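Putative isochorismatase (Bordetella bronchiseptica, PDB 3UAO) catalyses, as a maleamate amidohydrolase, the hydrolysis of maleamate to maleate and ammonia during bacterial breakdown of nicotinate (vitamin B3). Local coordinates at residues 52-57 and 120-126; 88-94 and 134-140; 93-99 and 112-117; 159-164 and 184-190. All coordinates share one frame; numbering follows the deposited sequence.

Contact 1: residues 52-57 and 120-126; sequences FVNGFA and PASAIVP
Val53, whose backbone bridges to Ile124, has its carbonyl O gripped by two amides of its own segment, Phe56 N and Ala57 N. It is the N-cap residue of the short helix 54-57, and the loop 120-126 meets the start of that helix with its backbone. The first helical amides have no preceding turn to bond to, and here carbonyls of the loop serve them: Asn54 N donates to Ala123 O at 2.9 Å, and Gly55 N to Ala121 O at 2.9 Å. Glycine suits its position because a side chain there would point toward the loop and crowd Ala121 O. A third bond runs the other way, from Val125 N to Phe52 O at 3.1 Å. Val53 lays its methyls along the loop, CG1 reaching Ser122 O at 3.3 Å and CG2 facing Ala121 O. Phe52 turns its ring away, onto Ala70, Ile71 and Thr74 of helix 67-84. Val125 CG1 stands beside its own backbone N (chi1 -63°), which brings it 3.3 Å from Phe52 O. The same methyl packs 3.6 Å from Val53 C and 4.0 Å from Ala57 CB.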
# COMPACT_ATOMS: atom_id res chain seq x y z
N PHE A 52 -15.30 -15.65 -7.14
CA PHE A 52 -16.26 -16.65 -7.60
C PHE A 52 -17.66 -16.27 -7.14
O PHE A 52 -18.20 -16.88 -6.22
CB PHE A 52 -15.87 -18.05 -7.12
CG PHE A 52 -14.95 -18.77 -8.06
CD1 PHE A 52 -14.85 -18.39 -9.39
CD2 PHE A 52 -14.22 -19.87 -7.61
CE1 PHE A 52 -14.05 -19.10 -10.24
CE2 PHE A 52 -13.42 -20.57 -8.46
CZ PHE A 52 -13.33 -20.21 -9.77
N VAL A 53 -18.23 -15.25 -7.80
CA VAL A 53 -19.49 -14.64 -7.40
C VAL A 53 -20.52 -14.88 -8.50
O VAL A 53 -20.14 -15.11 -9.65
CB VAL A 53 -19.33 -13.12 -7.08
CG1 VAL A 53 -18.31 -12.93 -5.97
CG2 VAL A 53 -18.93 -12.33 -8.30
N ASN A 54 -21.81 -14.87 -8.16
CA ASN A 54 -22.88 -15.29 -9.09
C ASN A 54 -22.76 -14.64 -10.50
O ASN A 54 -23.06 -15.27 -11.51
CB ASN A 54 -24.28 -14.99 -8.51
CG ASN A 54 -24.62 -15.82 -7.26
OD1 ASN A 54 -25.06 -15.28 -6.23
ND2 ASN A 54 -24.41 -17.11 -7.34
N GLY A 55 -22.33 -13.39 -10.56
CA GLY A 55 -22.23 -12.68 -11.82
C GLY A 55 -21.11 -13.18 -12.73
O GLY A 55 -21.20 -13.05 -13.94
N PHE A 56 -20.05 -13.73 -12.14
CA PHE A 56 -18.97 -14.38 -12.92
C PHE A 56 -19.23 -15.87 -13.26
O PHE A 56 -18.59 -16.44 -14.15
CB PHE A 56 -17.63 -14.21 -12.20
CG PHE A 56 -17.05 -12.84 -12.32
CD1 PHE A 56 -16.21 -12.53 -13.36
CD2 PHE A 56 -17.34 -11.88 -11.40
CE1 PHE A 56 -15.68 -11.25 -13.48
CE2 PHE A 56 -16.83 -10.61 -11.52
CZ PHE A 56 -15.99 -10.29 -12.56
N ALA A 57 -20.13 -16.51 -12.51
CA ALA A 57 -20.57 -17.88 -12.80
C ALA A 57 -21.58 -17.91 -13.94
O ALA A 57 -21.45 -18.71 -14.83
CB ALA A 57 -21.17 -18.56 -11.56
N PRO A 120 -27.43 -9.73 -6.02
CA PRO A 120 -27.06 -11.14 -5.97
C PRO A 120 -25.86 -11.45 -6.88
O PRO A 120 -25.06 -12.31 -6.55
CB PRO A 120 -28.34 -11.89 -6.42
CG PRO A 120 -29.17 -10.84 -7.17
CD PRO A 120 -28.83 -9.54 -6.47
N ALA A 121 -25.73 -10.72 -7.99
CA ALA A 121 -24.56 -10.84 -8.87
C ALA A 121 -23.24 -10.80 -8.09
O ALA A 121 -22.29 -11.52 -8.40
CB ALA A 121 -24.60 -9.74 -9.92
N SER A 122 -23.18 -9.98 -7.06
CA SER A 122 -21.93 -9.74 -6.36
C SER A 122 -21.66 -10.78 -5.27
O SER A 122 -20.56 -10.83 -4.75
CB SER A 122 -21.94 -8.36 -5.73
OG SER A 122 -22.72 -8.34 -4.54
N ALA A 123 -22.65 -11.59 -4.94
CA ALA A 123 -22.53 -12.55 -3.86
C ALA A 123 -21.67 -13.75 -4.24
O ALA A 123 -21.70 -14.22 -5.38
CB ALA A 123 -23.91 -13.04 -3.41
N ILE A 124 -20.97 -14.30 -3.24
CA ILE A 124 -20.27 -15.58 -3.40
C ILE A 124 -21.24 -16.73 -3.74
O ILE A 124 -22.34 -16.81 -3.22
CB ILE A 124 -19.46 -15.92 -2.16
CG1 ILE A 124 -18.28 -14.94 -2.05
CG2 ILE A 124 -18.99 -17.38 -2.24
CD1 ILE A 124 -17.35 -15.17 -0.83
N VAL A 125 -20.81 -17.61 -4.65
CA VAL A 125 -21.69 -18.64 -5.20
C VAL A 125 -21.98 -19.65 -4.12
O VAL A 125 -21.07 -20.02 -3.40
CB VAL A 125 -21.07 -19.36 -6.43
CG1 VAL A 125 -20.85 -18.37 -7.59
CG2 VAL A 125 -19.80 -20.09 -6.07
N PRO A 126 -23.24 -20.10 -3.99
CA PRO A 126 -23.61 -20.99 -2.90
C PRO A 126 -22.68 -22.17 -2.75
O PRO A 126 -22.43 -22.58 -1.63
CB PRO A 126 -25.02 -21.45 -3.27
CG PRO A 126 -25.57 -20.31 -4.08
CD PRO A 126 -24.37 -19.88 -4.91

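Contact 2: residues 88-94 and 134-140; sequences VAHSRIV and EYVVRKS
The His90 imidazole meets Glu134 and Tyr135 at its edge: NE2 donates to Glu134 OE1 at 2.8 Å, near the ring plane, while Tyr135 O also lies beside the rim. The carboxylate is approached from above, 44° out of its plane. Glu134 can reach the ring because its chain is extended beyond CG and runs alongside Val88, with CG 3.6 Å from Val88 CB. The Arg92 guanidinium carries Val94 CG2 over one face, toward the rim, and has Arg138 NH2 at its edge, 3.6 Å from NH1; the two guanidinium planes stand 70° apart. Beneath these groups strands 88-93 and 135-139 run parallel in the alpha/beta sheet, joined by six backbone bonds, among them His90 N to Tyr135 O and Val137 N to His90 O. On the face of Ser91 and Ile93, CG of Lys139 sits between the backbone N and the carbonyl carbon (chi1 69°). The chain passes with CE 3.4 Å from Ser91 OG, itself hydrogen-bonded to Asp51, and brings NZ 3.3 Å from Ile93 CG1. NZ binds Asp51 and the carbonyls of Thr141 and Pro142, consistent with the Asp-Lys-Cys triad of this family. Glu134 also pairs with Arg82. Glu117 makes salt bridges to Arg92 and Arg138, whose close approach is therefore probably offset by the carboxylate they share.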
# COMPACT_ATOMS: atom_id res chain seq x y z
N VAL A 88 -8.34 -19.15 5.29
CA VAL A 88 -9.12 -19.06 4.04
C VAL A 88 -9.75 -17.67 3.85
O VAL A 88 -10.34 -17.13 4.79
CB VAL A 88 -10.20 -20.15 3.96
CG1 VAL A 88 -10.96 -20.08 2.61
CG2 VAL A 88 -9.57 -21.50 4.11
N ALA A 89 -9.57 -17.11 2.64
CA ALA A 89 -10.01 -15.76 2.30
C ALA A 89 -10.76 -15.80 0.98
O ALA A 89 -10.36 -16.47 0.06
CB ALA A 89 -8.83 -14.81 2.20
N HIS A 90 -11.87 -15.09 0.93
CA HIS A 90 -12.68 -14.97 -0.26
C HIS A 90 -12.72 -13.49 -0.65
O HIS A 90 -12.72 -12.62 0.21
CB HIS A 90 -14.11 -15.45 0.03
CG HIS A 90 -14.19 -16.79 0.71
ND1 HIS A 90 -14.58 -17.93 0.05
CD2 HIS A 90 -13.91 -17.16 1.98
CE1 HIS A 90 -14.56 -18.95 0.89
NE2 HIS A 90 -14.16 -18.51 2.07
N SER A 91 -12.75 -13.21 -1.94
CA SER A 91 -12.80 -11.86 -2.42
C SER A 91 -14.12 -11.68 -3.16
O SER A 91 -14.70 -12.62 -3.71
CB SER A 91 -11.58 -11.58 -3.34
OG SER A 91 -11.90 -11.71 -4.71
N ARG A 92 -14.59 -10.45 -3.18
CA ARG A 92 -15.81 -10.06 -3.89
C ARG A 92 -15.55 -8.67 -4.40
O ARG A 92 -14.93 -7.90 -3.68
CB ARG A 92 -17.01 -9.97 -2.93
CG ARG A 92 -17.43 -11.28 -2.27
CD ARG A 92 -18.50 -11.05 -1.24
NE ARG A 92 -19.62 -10.32 -1.84
CZ ARG A 92 -20.46 -9.51 -1.21
NH1 ARG A 92 -20.38 -9.29 0.09
NH2 ARG A 92 -21.39 -8.90 -1.90
N ILE A 93 -15.97 -8.35 -5.63
CA ILE A 93 -15.98 -6.97 -6.10
C ILE A 93 -17.24 -6.35 -5.55
O ILE A 93 -18.34 -6.93 -5.66
CB ILE A 93 -15.88 -6.86 -7.62
CG1 ILE A 93 -14.50 -7.34 -8.08
CG2 ILE A 93 -16.01 -5.39 -8.11
CD1 ILE A 93 -14.31 -7.43 -9.62
N VAL A 94 -17.07 -5.22 -4.86
CA VAL A 94 -18.19 -4.44 -4.32
C VAL A 94 -17.96 -2.94 -4.47
O VAL A 94 -16.99 -2.38 -3.94
CB VAL A 94 -18.41 -4.72 -2.84
CG1 VAL A 94 -19.44 -3.70 -2.24
CG2 VAL A 94 -18.84 -6.16 -2.59
N GLU A 134 -13.25 -17.30 8.05
CA GLU A 134 -12.78 -17.15 6.70
C GLU A 134 -13.13 -15.73 6.26
O GLU A 134 -14.27 -15.27 6.42
CB GLU A 134 -13.43 -18.17 5.77
CG GLU A 134 -13.08 -19.62 6.07
CD GLU A 134 -13.77 -20.59 5.13
OE1 GLU A 134 -14.58 -20.15 4.28
OE2 GLU A 134 -13.51 -21.80 5.27
N TYR A 135 -12.14 -15.05 5.67
CA TYR A 135 -12.17 -13.62 5.53
C TYR A 135 -12.72 -13.26 4.17
O TYR A 135 -12.30 -13.83 3.16
CB TYR A 135 -10.74 -13.07 5.69
CG TYR A 135 -10.60 -11.58 5.59
CD1 TYR A 135 -11.51 -10.73 6.21
CD2 TYR A 135 -9.56 -11.02 4.91
CE1 TYR A 135 -11.38 -9.37 6.11
CE2 TYR A 135 -9.43 -9.66 4.82
CZ TYR A 135 -10.34 -8.84 5.44
OH TYR A 135 -10.20 -7.46 5.34
N VAL A 136 -13.67 -12.33 4.15
CA VAL A 136 -14.30 -11.88 2.91
C VAL A 136 -13.74 -10.51 2.65
O VAL A 136 -14.02 -9.57 3.37
CB VAL A 136 -15.84 -11.83 3.01
CG1 VAL A 136 -16.48 -11.45 1.68
CG2 VAL A 136 -16.40 -13.19 3.54
N VAL A 137 -12.92 -10.40 1.63
CA VAL A 137 -12.34 -9.14 1.33
C VAL A 137 -13.11 -8.56 0.15
O VAL A 137 -13.40 -9.25 -0.83
CB VAL A 137 -10.80 -9.23 1.14
CG1 VAL A 137 -10.43 -10.35 0.36
CG2 VAL A 137 -10.27 -7.98 0.50
N ARG A 138 -13.49 -7.28 0.30
CA ARG A 138 -14.24 -6.53 -0.68
C ARG A 138 -13.31 -5.60 -1.36
O ARG A 138 -12.44 -5.00 -0.72
CB ARG A 138 -15.33 -5.73 -0.02
CG ARG A 138 -16.57 -6.56 0.39
CD ARG A 138 -17.23 -5.91 1.60
NE ARG A 138 -18.43 -6.62 2.02
CZ ARG A 138 -18.52 -7.44 3.08
NH1 ARG A 138 -17.48 -7.67 3.88
NH2 ARG A 138 -19.70 -8.02 3.35
N LYS A 139 -13.48 -5.46 -2.68
CA LYS A 139 -12.55 -4.70 -3.45
C LYS A 139 -13.31 -4.02 -4.56
O LYS A 139 -14.40 -4.45 -4.93
CB LYS A 139 -11.46 -5.64 -4.00
CG LYS A 139 -11.91 -6.67 -5.08
CD LYS A 139 -10.95 -7.84 -5.10
CE LYS A 139 -11.14 -8.81 -6.28
NZ LYS A 139 -11.31 -8.10 -7.60
N SER A 140 -12.74 -2.92 -5.06
CA SER A 140 -13.25 -2.23 -6.20
C SER A 140 -12.20 -2.22 -7.32
O SER A 140 -12.34 -1.50 -8.27
CB SER A 140 -13.57 -0.80 -5.79
OG SER A 140 -12.48 -0.22 -5.07

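Contact 3: residues 93-99 and 112-117; sequences IVYADDD and MLTLKE
Lys116 and Tyr95 make the tight part of this contact between two loops. Lys116 NZ is held by three oxygens: Asp99 OD1 at 2.7 Å in a salt bridge, Ala96 O at 2.8 Å, and Leu113 O of its own loop at 2.7 Å. The bend at chi2 (-60°) curls the long chain back to these acceptors. Ala96 O, at the start of the type I turn 96-99, also accepts from Asp99 N on the opposite face of its plane. Lys116 thus bridges the first and last residues of the turn, through Ala96 O and Asp99 OD1. Tyr95 N donates to Leu115 O at 3.0 Å, and a CH-pi contact sets Leu113 CD1 over one face of the Tyr95 ring. Apolar packing continues inward, with Leu115 CD1 3.9 Å from Ile93 CB and Met112 SD 3.8 Å from Ile93 CD1. The outer side is looser and wetter: a water bridges Asp97 OD1, Tyr95 O and Glu117 N, and in the exposed Asp97, OD1 lies 3.6 Å from Lys116 CB. The paired loops lie beyond the end of strand 87-93. Tyr95, Met112 and Leu113 lean on helix 105-108, and Met112 and Leu115 on Phe56 of helix 54-57.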
# COMPACT_ATOMS: atom_id res chain seq x y z
N ILE A 93 -15.97 -8.35 -5.63
CA ILE A 93 -15.98 -6.97 -6.10
C ILE A 93 -17.24 -6.35 -5.55
O ILE A 93 -18.34 -6.93 -5.66
CB ILE A 93 -15.88 -6.86 -7.62
CG1 ILE A 93 -14.50 -7.34 -8.08
CG2 ILE A 93 -16.01 -5.39 -8.11
CD1 ILE A 93 -14.31 -7.43 -9.62
N VAL A 94 -17.07 -5.22 -4.86
CA VAL A 94 -18.19 -4.44 -4.32
C VAL A 94 -17.96 -2.94 -4.47
O VAL A 94 -16.99 -2.38 -3.94
CB VAL A 94 -18.41 -4.72 -2.84
CG1 VAL A 94 -19.44 -3.70 -2.24
CG2 VAL A 94 -18.84 -6.16 -2.59
N TYR A 95 -18.86 -2.27 -5.17
CA TYR A 95 -18.92 -0.80 -5.16
C TYR A 95 -20.06 -0.31 -4.27
O TYR A 95 -20.97 -1.08 -3.95
CB TYR A 95 -19.16 -0.27 -6.57
CG TYR A 95 -17.97 -0.43 -7.51
CD1 TYR A 95 -17.11 0.64 -7.76
CD2 TYR A 95 -17.74 -1.61 -8.17
CE1 TYR A 95 -16.04 0.52 -8.62
CE2 TYR A 95 -16.64 -1.75 -9.04
CZ TYR A 95 -15.80 -0.68 -9.26
OH TYR A 95 -14.73 -0.78 -10.10
N ALA A 96 -20.01 0.98 -3.93
CA ALA A 96 -21.08 1.66 -3.20
C ALA A 96 -22.34 1.80 -4.06
O ALA A 96 -22.25 2.07 -5.25
CB ALA A 96 -20.62 3.07 -2.70
N ASP A 97 -23.49 1.62 -3.40
CA ASP A 97 -24.84 1.70 -4.00
C ASP A 97 -25.04 2.94 -4.89
O ASP A 97 -25.62 2.83 -5.97
CB ASP A 97 -25.92 1.67 -2.90
CG ASP A 97 -26.14 0.27 -2.32
OD1 ASP A 97 -25.47 -0.70 -2.74
OD2 ASP A 97 -27.01 0.14 -1.41
N ASP A 98 -24.51 4.08 -4.45
CA ASP A 98 -24.61 5.32 -5.24
C ASP A 98 -23.42 5.57 -6.22
O ASP A 98 -23.23 6.70 -6.67
CB ASP A 98 -24.82 6.54 -4.29
CG ASP A 98 -23.62 6.83 -3.37
OD1 ASP A 98 -22.65 6.04 -3.39
OD2 ASP A 98 -23.68 7.84 -2.63
N ASP A 99 -22.63 4.54 -6.52
CA ASP A 99 -21.43 4.70 -7.36
C ASP A 99 -20.38 5.68 -6.79
O ASP A 99 -19.60 6.24 -7.55
CB ASP A 99 -21.83 5.19 -8.77
CG ASP A 99 -23.04 4.45 -9.36
OD1 ASP A 99 -23.32 3.32 -8.90
OD2 ASP A 99 -23.68 4.99 -10.30
N MET A 112 -19.08 -3.75 -13.84
CA MET A 112 -18.55 -3.98 -12.50
C MET A 112 -19.16 -3.03 -11.52
O MET A 112 -19.15 -3.27 -10.35
CB MET A 112 -17.06 -3.71 -12.46
CG MET A 112 -16.24 -4.53 -13.42
SD MET A 112 -15.97 -6.21 -12.86
CE MET A 112 -17.27 -7.05 -13.76
N LEU A 113 -19.66 -1.91 -12.02
CA LEU A 113 -20.24 -0.89 -11.21
C LEU A 113 -21.58 -1.31 -10.68
O LEU A 113 -22.11 -0.65 -9.82
CB LEU A 113 -20.41 0.39 -12.05
CG LEU A 113 -20.70 1.67 -11.31
CD1 LEU A 113 -19.48 2.00 -10.44
CD2 LEU A 113 -21.02 2.78 -12.31
N THR A 114 -22.14 -2.39 -11.22
CA THR A 114 -23.44 -2.90 -10.79
C THR A 114 -23.27 -3.94 -9.71
O THR A 114 -24.24 -4.39 -9.15
CB THR A 114 -24.18 -3.56 -11.95
OG1 THR A 114 -23.58 -4.82 -12.25
CG2 THR A 114 -24.15 -2.66 -13.21
N LEU A 115 -22.02 -4.32 -9.43
CA LEU A 115 -21.68 -5.24 -8.33
C LEU A 115 -21.79 -4.58 -6.94
O LEU A 115 -20.80 -4.17 -6.36
CB LEU A 115 -20.29 -5.84 -8.54
CG LEU A 115 -20.25 -6.76 -9.76
CD1 LEU A 115 -18.86 -7.40 -10.00
CD2 LEU A 115 -21.37 -7.86 -9.70
N LYS A 116 -23.00 -4.51 -6.42
CA LYS A 116 -23.28 -3.79 -5.19
C LYS A 116 -23.38 -4.81 -4.05
O LYS A 116 -23.42 -6.02 -4.28
CB LYS A 116 -24.55 -2.98 -5.35
CG LYS A 116 -24.62 -2.17 -6.64
CD LYS A 116 -23.49 -1.18 -6.77
CE LYS A 116 -23.89 0.06 -7.61
NZ LYS A 116 -22.74 0.99 -7.74
N GLU A 117 -23.37 -4.33 -2.83
CA GLU A 117 -23.22 -5.21 -1.69
C GLU A 117 -24.34 -6.28 -1.65
O GLU A 117 -24.07 -7.46 -1.37
CB GLU A 117 -23.13 -4.38 -0.41
CG GLU A 117 -23.03 -5.17 0.89
CD GLU A 117 -21.88 -6.14 0.94
OE1 GLU A 117 -20.74 -5.75 0.60
OE2 GLU A 117 -22.13 -7.31 1.32
O HOH W 1 -22.90 -1.55 -2.48

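Contact 4: residues 159-164 and 184-190; sequences VQTLLV and GFRPLVL
Arg186 N donates to Gln160 O at 2.8 Å, the first rung of a parallel ladder between the two strands of a beta-alpha-beta unit whose crossover contains helix 174-182. The backbone bonds continue through Leu162 N to Arg186 O, Leu188 N to Leu162 O, Val164 N to Leu188 O and Leu190 N to Val164 O. Pro187, which lacks an N-H, falls between the donors and costs the ladder nothing. Apolar contacts line the face of Leu163 and Leu188, which lie side by side with Leu163 CG and Leu188 CD1 3.9 Å apart, while Leu190 CD2 comes 3.8 Å from Leu163 CB. Polar and aromatic contacts gather at the entry end. The Phe185 ring turns its edge to Val159 O, with CD1 at 3.0 Å, and a water links Gln160 O to Gly184 O. Thr161 OG1, hydrogen-bonded to Lys42 O, rests 3.6 Å from Arg186 CD. Gly184 closes the preceding helix in a Schellman motif, its positive phi (101°) being easy for glycine. Strand 161-164 is flanked on its other edge by strand 45-50; helix 174-182 packs against Val164, Pro187 and Val189, and helix 219-224 against Leu188 and Leu190.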
# COMPACT_ATOMS: atom_id res chain seq x y z
N VAL A 159 1.25 -16.80 7.01
CA VAL A 159 1.10 -17.63 5.80
C VAL A 159 2.27 -17.48 4.84
O VAL A 159 2.62 -16.37 4.44
CB VAL A 159 -0.23 -17.34 5.08
CG1 VAL A 159 -0.24 -17.93 3.65
CG2 VAL A 159 -1.40 -17.90 5.92
N GLN A 160 2.86 -18.61 4.45
CA GLN A 160 4.05 -18.61 3.57
C GLN A 160 3.68 -18.83 2.13
O GLN A 160 4.22 -18.19 1.25
CB GLN A 160 5.05 -19.69 4.00
CG GLN A 160 5.77 -19.39 5.32
CD GLN A 160 6.77 -18.30 5.15
OE1 GLN A 160 6.45 -17.13 5.28
NE2 GLN A 160 8.00 -18.68 4.81
N THR A 161 2.76 -19.76 1.90
CA THR A 161 2.27 -20.14 0.59
C THR A 161 0.72 -20.01 0.49
O THR A 161 -0.02 -20.50 1.34
CB THR A 161 2.64 -21.60 0.29
OG1 THR A 161 4.07 -21.77 0.32
CG2 THR A 161 2.08 -22.06 -1.06
N LEU A 162 0.25 -19.38 -0.56
CA LEU A 162 -1.15 -19.12 -0.77
C LEU A 162 -1.67 -19.80 -2.04
O LEU A 162 -1.22 -19.51 -3.14
CB LEU A 162 -1.34 -17.59 -0.89
CG LEU A 162 -2.75 -17.04 -1.08
CD1 LEU A 162 -3.56 -17.38 0.19
CD2 LEU A 162 -2.75 -15.55 -1.41
N LEU A 163 -2.63 -20.69 -1.90
CA LEU A 163 -3.25 -21.31 -3.05
C LEU A 163 -4.27 -20.30 -3.59
O LEU A 163 -4.98 -19.66 -2.82
CB LEU A 163 -3.92 -22.63 -2.66
CG LEU A 163 -3.00 -23.87 -2.42
CD1 LEU A 163 -2.13 -23.74 -1.15
CD2 LEU A 163 -3.81 -25.14 -2.38
N VAL A 164 -4.31 -20.11 -4.90
CA VAL A 164 -5.28 -19.22 -5.53
C VAL A 164 -6.23 -19.94 -6.48
O VAL A 164 -5.82 -20.73 -7.31
CB VAL A 164 -4.60 -18.05 -6.30
CG1 VAL A 164 -5.67 -17.14 -6.92
CG2 VAL A 164 -3.74 -17.24 -5.35
N GLY A 184 5.17 -10.93 -0.63
CA GLY A 184 5.94 -11.91 0.12
C GLY A 184 5.41 -13.32 0.29
O GLY A 184 5.99 -14.10 1.04
N PHE A 185 4.33 -13.68 -0.42
CA PHE A 185 3.74 -15.03 -0.34
C PHE A 185 4.07 -15.88 -1.58
O PHE A 185 4.14 -15.38 -2.69
CB PHE A 185 2.22 -14.95 -0.11
CG PHE A 185 1.83 -13.97 0.99
CD1 PHE A 185 2.00 -14.29 2.31
CD2 PHE A 185 1.35 -12.73 0.68
CE1 PHE A 185 1.71 -13.39 3.34
CE2 PHE A 185 1.02 -11.83 1.70
CZ PHE A 185 1.21 -12.17 3.04
N ARG A 186 4.25 -17.18 -1.41
CA ARG A 186 4.51 -18.06 -2.57
C ARG A 186 3.14 -18.37 -3.12
O ARG A 186 2.35 -19.02 -2.41
CB ARG A 186 5.21 -19.33 -2.11
CG ARG A 186 6.61 -19.05 -1.56
CD ARG A 186 7.10 -20.11 -0.60
NE ARG A 186 8.37 -19.73 -0.01
CZ ARG A 186 9.56 -20.23 -0.36
NH1 ARG A 186 9.69 -21.17 -1.28
NH2 ARG A 186 10.64 -19.79 0.25
N PRO A 187 2.81 -17.85 -4.33
CA PRO A 187 1.51 -18.21 -4.88
C PRO A 187 1.54 -19.60 -5.51
O PRO A 187 2.52 -19.97 -6.19
CB PRO A 187 1.23 -17.13 -5.96
CG PRO A 187 2.44 -16.13 -5.88
CD PRO A 187 3.54 -16.94 -5.24
N LEU A 188 0.47 -20.37 -5.28
CA LEU A 188 0.24 -21.65 -5.92
C LEU A 188 -1.07 -21.52 -6.70
O LEU A 188 -2.17 -21.61 -6.14
CB LEU A 188 0.12 -22.75 -4.85
CG LEU A 188 0.40 -24.20 -5.25
CD1 LEU A 188 0.31 -25.11 -4.03
CD2 LEU A 188 -0.50 -24.69 -6.39
N VAL A 189 -0.96 -21.30 -8.01
CA VAL A 189 -2.13 -21.15 -8.86
C VAL A 189 -2.71 -22.52 -9.23
O VAL A 189 -2.09 -23.33 -9.91
CB VAL A 189 -1.83 -20.31 -10.09
CG1 VAL A 189 -3.10 -20.15 -10.94
CG2 VAL A 189 -1.30 -18.94 -9.65
N LEU A 190 -3.91 -22.78 -8.74
CA LEU A 190 -4.63 -23.97 -9.06
C LEU A 190 -5.16 -23.86 -10.50
O LEU A 190 -6.20 -23.26 -10.72
CB LEU A 190 -5.80 -24.13 -8.10
CG LEU A 190 -5.67 -24.66 -6.67
CD1 LEU A 190 -4.29 -25.32 -6.36
CD2 LEU A 190 -6.14 -23.61 -5.59
O HOH W 2 6.33 -16.59 1.45

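Overall arrangement
Contacts 1, 2 and 3 form one touching cluster, with centres 12 to 13 Å apart. Contact 3 prolongs contact 2 through the shared Ile93 and Val94, and Glu117 of contact 3 joins it to contact 2. Ser122 of contact 1 probably hydrogen-bonds to Arg92 and lies close to Lys116 O. Contact 4 lies farther along the same sheet, its centre about 16 Å from that of contact 2 and about 28 Å from that of contact 3. The side chains of Ile93 and Met112 each lie about 6 Å from a bound acetate ion, probably from the crystallisation liquor, though such ions often mark pockets. The probable active site would combine Asp51 and Lys139 with Cys172, an S-hydroxycysteine in this crystal.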